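PDB 2QIP: NYN domain-containing protein from Vibrio parahaemolyticus, which is of uncharacterised function but belongs to the NYN family of PIN-like domains and may, as its family suggests, act as an RNA nuclease. Local coordinates for residues V18-V21 / Y22-R26; Q37-Y40 / V41-E45. All coordinates share one frame; numbering follows the deposited sequence.

Interaction 1. Residues V18-V21 / Y22-R26; sequences VQNV and YYTCR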
loop_
_atom_site.group_PDB
_atom_site.type_symbol
_atom_site.label_atom_id
_atom_site.label_comp_id
_atom_site.label_asym_id
_atom_site.label_seq_id
_atom_site.Cartn_x
_atom_site.Cartn_y
_atom_site.Cartn_z
ATOM N N VAL A 18 1.329 -1.321 -13.969
ATOM C CA VAL A 18 2.017 -1.648 -15.222
ATOM C C VAL A 18 3.064 -2.737 -15.022
ATOM O O VAL A 18 3.174 -3.626 -15.859
ATOM C CB VAL A 18 2.653 -0.369 -15.852
ATOM C CG1 VAL A 18 3.591 -0.708 -17.015
ATOM C CG2 VAL A 18 1.555 0.618 -16.298
ATOM N N GLN A 19 3.791 -2.695 -13.908
ATOM C CA GLN A 19 4.827 -3.727 -13.669
ATOM C C GLN A 19 4.197 -5.122 -13.518
ATOM O O GLN A 19 4.705 -6.105 -14.068
ATOM C CB GLN A 19 5.663 -3.390 -12.427
ATOM C CG GLN A 19 6.582 -2.185 -12.602
ATOM C CD GLN A 19 7.724 -2.435 -13.596
ATOM O OE1 GLN A 19 7.619 -2.091 -14.777
ATOM N NE2 GLN A 19 8.819 -3.036 -13.115
ATOM N N ASN A 20 3.099 -5.209 -12.773
ATOM C CA ASN A 20 2.422 -6.498 -12.601
ATOM C C ASN A 20 1.898 -7.052 -13.931
ATOM O O ASN A 20 2.103 -8.234 -14.245
ATOM C CB ASN A 20 1.307 -6.413 -11.561
ATOM C CG ASN A 20 0.552 -7.718 -11.409
ATOM O OD1 ASN A 20 -0.406 -7.981 -12.135
ATOM N ND2 ASN A 20 0.962 -8.536 -10.447
ATOM N N VAL A 21 1.266 -6.188 -14.727
ATOM C CA VAL A 21 0.779 -6.577 -16.046
ATOM C C VAL A 21 1.931 -7.072 -16.914
ATOM O O VAL A 21 1.819 -8.115 -17.543
ATOM C CB VAL A 21 0.041 -5.402 -16.712
ATOM C CG1 VAL A 21 -0.305 -5.726 -18.151
ATOM C CG2 VAL A 21 -1.227 -5.100 -15.927
ATOM N N TYR A 22 3.037 -6.336 -16.900
ATOM C CA TYR A 22 4.170 -6.686 -17.740
ATOM C C TYR A 22 4.698 -8.067 -17.367
ATOM O O TYR A 22 4.796 -8.954 -18.216
ATOM C CB TYR A 22 5.291 -5.634 -17.643
ATOM C CG TYR A 22 6.504 -6.075 -18.433
ATOM C CD1 TYR A 22 6.524 -5.976 -19.828
ATOM C CD2 TYR A 22 7.604 -6.635 -17.784
ATOM C CE1 TYR A 22 7.648 -6.418 -20.567
ATOM C CE2 TYR A 22 8.721 -7.085 -18.507
ATOM C CZ TYR A 22 8.724 -6.966 -19.888
ATOM O OH TYR A 22 9.820 -7.394 -20.627
ATOM N N TYR A 23 5.034 -8.243 -16.098
ATOM C CA TYR A 23 5.668 -9.491 -15.679
ATOM C C TYR A 23 4.736 -10.687 -15.764
ATOM O O TYR A 23 5.158 -11.778 -16.168
ATOM C CB TYR A 23 6.301 -9.346 -14.295
ATOM C CG TYR A 23 7.515 -8.442 -14.333
ATOM C CD1 TYR A 23 8.653 -8.797 -15.071
ATOM C CD2 TYR A 23 7.514 -7.220 -13.668
ATOM C CE1 TYR A 23 9.771 -7.956 -15.128
ATOM C CE2 TYR A 23 8.624 -6.370 -13.714
ATOM C CZ TYR A 23 9.747 -6.749 -14.448
ATOM O OH TYR A 23 10.840 -5.916 -14.491
ATOM N N THR A 24 3.467 -10.505 -15.402
ATOM C CA THR A 24 2.540 -11.630 -15.490
ATOM C C THR A 24 2.239 -12.011 -16.934
ATOM O O THR A 24 2.117 -13.200 -17.233
ATOM C CB THR A 24 1.211 -11.392 -14.698
ATOM O OG1 THR A 24 0.566 -10.202 -15.193
ATOM C CG2 THR A 24 1.496 -11.267 -13.213
ATOM N N CYS A 25 2.126 -11.030 -17.832
ATOM C CA CYS A 25 1.921 -11.364 -19.243
ATOM C C CYS A 25 3.161 -12.030 -19.844
ATOM O O CYS A 25 3.028 -12.955 -20.638
ATOM C CB CYS A 25 1.513 -10.141 -20.063
ATOM S SG CYS A 25 -0.210 -9.640 -19.804
ATOM N N ARG A 26 4.349 -11.573 -19.454
ATOM C CA ARG A 26 5.594 -12.226 -19.909
ATOM C C ARG A 26 5.683 -13.672 -19.407
ATOM O O ARG A 26 6.037 -14.587 -20.172
ATOM C CB ARG A 26 6.830 -11.430 -19.482
ATOM C CG ARG A 26 7.038 -10.046 -20.128
ATOM C CD ARG A 26 6.753 -9.967 -21.630
ATOM N NE ARG A 26 7.641 -10.806 -22.425
ATOM C CZ ARG A 26 7.594 -10.915 -23.751
ATOM N NH1 ARG A 26 8.451 -11.721 -24.371
ATOM N NH2 ARG A 26 6.701 -10.224 -24.459
HETATM O O HOH W 1 -1.977 -9.935 -13.982
#

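Interaction 2. Residues Q37-Y40 / V41-E45; sequences QFWY and VATQE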
loop_
_atom_site.group_PDB
_atom_site.type_symbol
_atom_site.label_atom_id
_atom_site.label_comp_id
_atom_site.label_asym_id
_atom_site.label_seq_id
_atom_site.Cartn_x
_atom_site.Cartn_y
_atom_site.Cartn_z
ATOM N N GLN A 37 -6.677 -2.241 -26.785
ATOM C CA GLN A 37 -7.834 -3.135 -26.667
ATOM C C GLN A 37 -8.450 -3.003 -25.279
ATOM O O GLN A 37 -9.669 -2.949 -25.144
ATOM C CB GLN A 37 -7.424 -4.600 -26.921
ATOM C CG GLN A 37 -8.609 -5.555 -27.147
ATOM C CD GLN A 37 -9.343 -5.245 -28.447
ATOM O OE1 GLN A 37 -8.839 -4.497 -29.301
ATOM N NE2 GLN A 37 -10.520 -5.834 -28.620
ATOM N N PHE A 38 -7.596 -2.996 -24.256
ATOM C CA PHE A 38 -8.102 -2.821 -22.903
ATOM C C PHE A 38 -8.892 -1.510 -22.775
ATOM O O PHE A 38 -9.998 -1.508 -22.240
ATOM C CB PHE A 38 -6.974 -2.876 -21.861
ATOM C CG PHE A 38 -7.421 -2.396 -20.507
ATOM C CD1 PHE A 38 -8.183 -3.225 -19.689
ATOM C CD2 PHE A 38 -7.112 -1.115 -20.082
ATOM C CE1 PHE A 38 -8.640 -2.784 -18.459
ATOM C CE2 PHE A 38 -7.584 -0.651 -18.850
ATOM C CZ PHE A 38 -8.350 -1.490 -18.044
ATOM N N TRP A 39 -8.316 -0.384 -23.217
ATOM C CA TRP A 39 -9.039 0.903 -23.099
ATOM C C TRP A 39 -10.369 0.831 -23.826
ATOM O O TRP A 39 -11.426 1.239 -23.302
ATOM C CB TRP A 39 -8.194 2.047 -23.673
ATOM C CG TRP A 39 -8.826 3.373 -23.491
ATOM C CD1 TRP A 39 -9.788 3.946 -24.282
ATOM C CD2 TRP A 39 -8.566 4.309 -22.438
ATOM N NE1 TRP A 39 -10.147 5.172 -23.778
ATOM C CE2 TRP A 39 -9.407 5.422 -22.651
ATOM C CE3 TRP A 39 -7.697 4.316 -21.338
ATOM C CZ2 TRP A 39 -9.405 6.529 -21.798
ATOM C CZ3 TRP A 39 -7.699 5.418 -20.495
ATOM C CH2 TRP A 39 -8.547 6.507 -20.733
ATOM N N TYR A 40 -10.315 0.322 -25.055
ATOM C CA TYR A 40 -11.512 0.203 -25.867
ATOM C C TYR A 40 -12.637 -0.545 -25.137
ATOM O O TYR A 40 -13.765 -0.065 -25.073
ATOM C CB TYR A 40 -11.138 -0.499 -27.185
ATOM C CG TYR A 40 -12.271 -1.164 -27.951
ATOM C CD1 TYR A 40 -13.431 -0.471 -28.307
ATOM C CD2 TYR A 40 -12.145 -2.496 -28.349
ATOM C CE1 TYR A 40 -14.457 -1.102 -29.015
ATOM C CE2 TYR A 40 -13.145 -3.123 -29.070
ATOM C CZ TYR A 40 -14.302 -2.430 -29.377
ATOM O OH TYR A 40 -15.289 -3.062 -30.094
ATOM N N VAL A 41 -12.331 -1.720 -24.603
ATOM C CA VAL A 41 -13.342 -2.535 -23.967
ATOM C C VAL A 41 -13.783 -1.949 -22.624
ATOM O O VAL A 41 -14.999 -1.812 -22.364
ATOM C CB VAL A 41 -12.857 -3.981 -23.808
ATOM C CG1 VAL A 41 -13.884 -4.789 -23.058
ATOM C CG2 VAL A 41 -12.617 -4.582 -25.177
ATOM N N ALA A 42 -12.817 -1.589 -21.775
ATOM C CA ALA A 42 -13.145 -1.196 -20.409
ATOM C C ALA A 42 -13.955 0.091 -20.347
ATOM O O ALA A 42 -14.737 0.295 -19.417
ATOM C CB ALA A 42 -11.903 -1.067 -19.583
ATOM N N THR A 43 -13.764 0.963 -21.337
ATOM C CA THR A 43 -14.422 2.279 -21.321
ATOM C C THR A 43 -15.731 2.355 -22.108
ATOM O O THR A 43 -16.339 3.427 -22.142
ATOM C CB THR A 43 -13.481 3.419 -21.780
ATOM O OG1 THR A 43 -13.190 3.293 -23.179
ATOM C CG2 THR A 43 -12.198 3.432 -20.965
ATOM N N GLN A 44 -16.162 1.250 -22.731
ATOM C CA GLN A 44 -17.391 1.269 -23.550
ATOM C C GLN A 44 -18.559 1.721 -22.700
ATOM O O GLN A 44 -18.868 1.069 -21.712
ATOM C CB GLN A 44 -17.732 -0.134 -24.058
ATOM C CG GLN A 44 -16.781 -0.700 -25.105
ATOM C CD GLN A 44 -17.145 -2.109 -25.558
ATOM O OE1 GLN A 44 -18.058 -2.742 -25.021
ATOM N NE2 GLN A 44 -16.397 -2.632 -26.533
ATOM N N GLU A 45 -19.215 2.815 -23.113
ATOM C CA GLU A 45 -20.408 3.335 -22.423
ATOM C C GLU A 45 -20.117 3.835 -21.009
ATOM O O GLU A 45 -21.028 3.910 -20.173
ATOM C CB GLU A 45 -21.539 2.293 -22.388
ATOM C CG GLU A 45 -21.940 1.769 -23.763
ATOM C CD GLU A 45 -23.017 0.687 -23.733
ATOM O OE1 GLU A 45 -23.194 -0.004 -22.705
ATOM O OE2 GLU A 45 -23.682 0.517 -24.772
#

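Interaction 1. Residues V18-V21 / Y22-R26
Gln-19 sets its carboxamide beside the ring of Tyr-23, one helical turn on, with the two planes almost at right angles (86°). NE2 of Gln-19 lies 3.4 Å from CE2 of Tyr-23, both side chains pointing the same way. One face of the Tyr-23 ring receives Tyr-22, whose CD2 stands 3.6 Å above the plane over its centre. The Tyr-22 ring thus presents its rim there, with CE1 of Tyr-23 at the edge of the Tyr-22 ring, in the plane of that ring, while CG of Arg-26 rests on one of its faces. All this occupies the outer side of helix 18-29, which leaves the end of strand 10-17 directly, a strand-to-helix passage of the parallel alpha/beta sandwich that PIN-like domains share. The other side is more buried, with Val-21, Thr-24 and Cys-25 buried and Asn-20 partly so. Asn-20 O accepts two donors from opposite faces of its plane, Thr-24 N and, 2.7 Å away, Thr-24 OG1. With chi1 at 58°, the Thr-24 hydroxyl is folded back over its own backbone to reach that carbonyl. A water donates to both Thr-24 OG1, at 2.8 Å, and Asn-20 OD1, at 3.1 Å, linking the two side chains. Asn-20 OD1 is also held by Gly-117 N, just past strand 111-115. Next to them, Val-21 CG1 packs 4.2 Å from Cys-25 SG, and Val-21 reaches Phe-33 and Tyr-35.

Interaction 2. Residues Q37-Y40 / V41-E45
Thr-43 lays its methyl over the indole of Trp-39: CG2 sits 3.8 Å from the centroid of the five-membered ring and 10° off its normal, a CH-pi contact centred on the five-membered ring. The Thr-43 hydroxyl also serves the backbone: OG1 donates to Trp-39 O at 2.7 Å. Thr-43 N gives a second bond to this carbonyl from the opposite face of its plane. That division of labour follows from chi1 of 69°, which tucks OG1 between backbone N and carbonyl carbon and leaves CG2 to face the ring. A gentler version of the same theme joins Phe-38 and Ala-42, whose CB lies 4.1 Å from the ring centroid, displaced toward the rim. On the exposed side, Gln-44 swings its extended chain to Tyr-40 and places NE2 over a face of the phenol, 3.5 Å from CE1 of Tyr-40, with amide and ring planes 65° apart. CG2 of Val-41 touches Tyr-40 CD2 at 3.8 Å, while Gln-37 brings CD to the ring's edge.

Outside the segments, Phe-38 and Trp-39 pack against the central sheet and its flanking loops. Phe-38 meets Tyr-139 edge-to-face and also packs on Ile-14; Trp-39 makes an edge-to-face pair with Phe-75 and rests on Ala-51. Thr-43 reaches Ile-14 and Val-48, so this end of the segment lies across the neighbouring strands 10-17 and 46-55. The bond to Trp-39 O satisfies the Thr-43 hydroxyl beside the indole, with OG1 also near NE1 and CD1 of Trp-39, while the methyl supplies the CH-pi contact.

How the interactions relate
The chain leaves strand 10-17 and enters helix 18-29, and interaction 1 lies in the first turns of that helix; a short connection leads to helix 35-42, at whose end interaction 2 lies before strand 46-55 begins. Both contacts are local and neither closes a loop, nor does either nest in or cross the other. Their centres lie 19 Å apart and their nearest atoms about 8 Å apart, without touching, although Tyr-35 at the start of the second helix packs on Val-18 and Val-21. Together they lie on the helices of one beta-alpha-beta crossover between parallel strands 10-17 and 46-55, interaction 1 beside the departure from the sheet and interaction 2 beside the return.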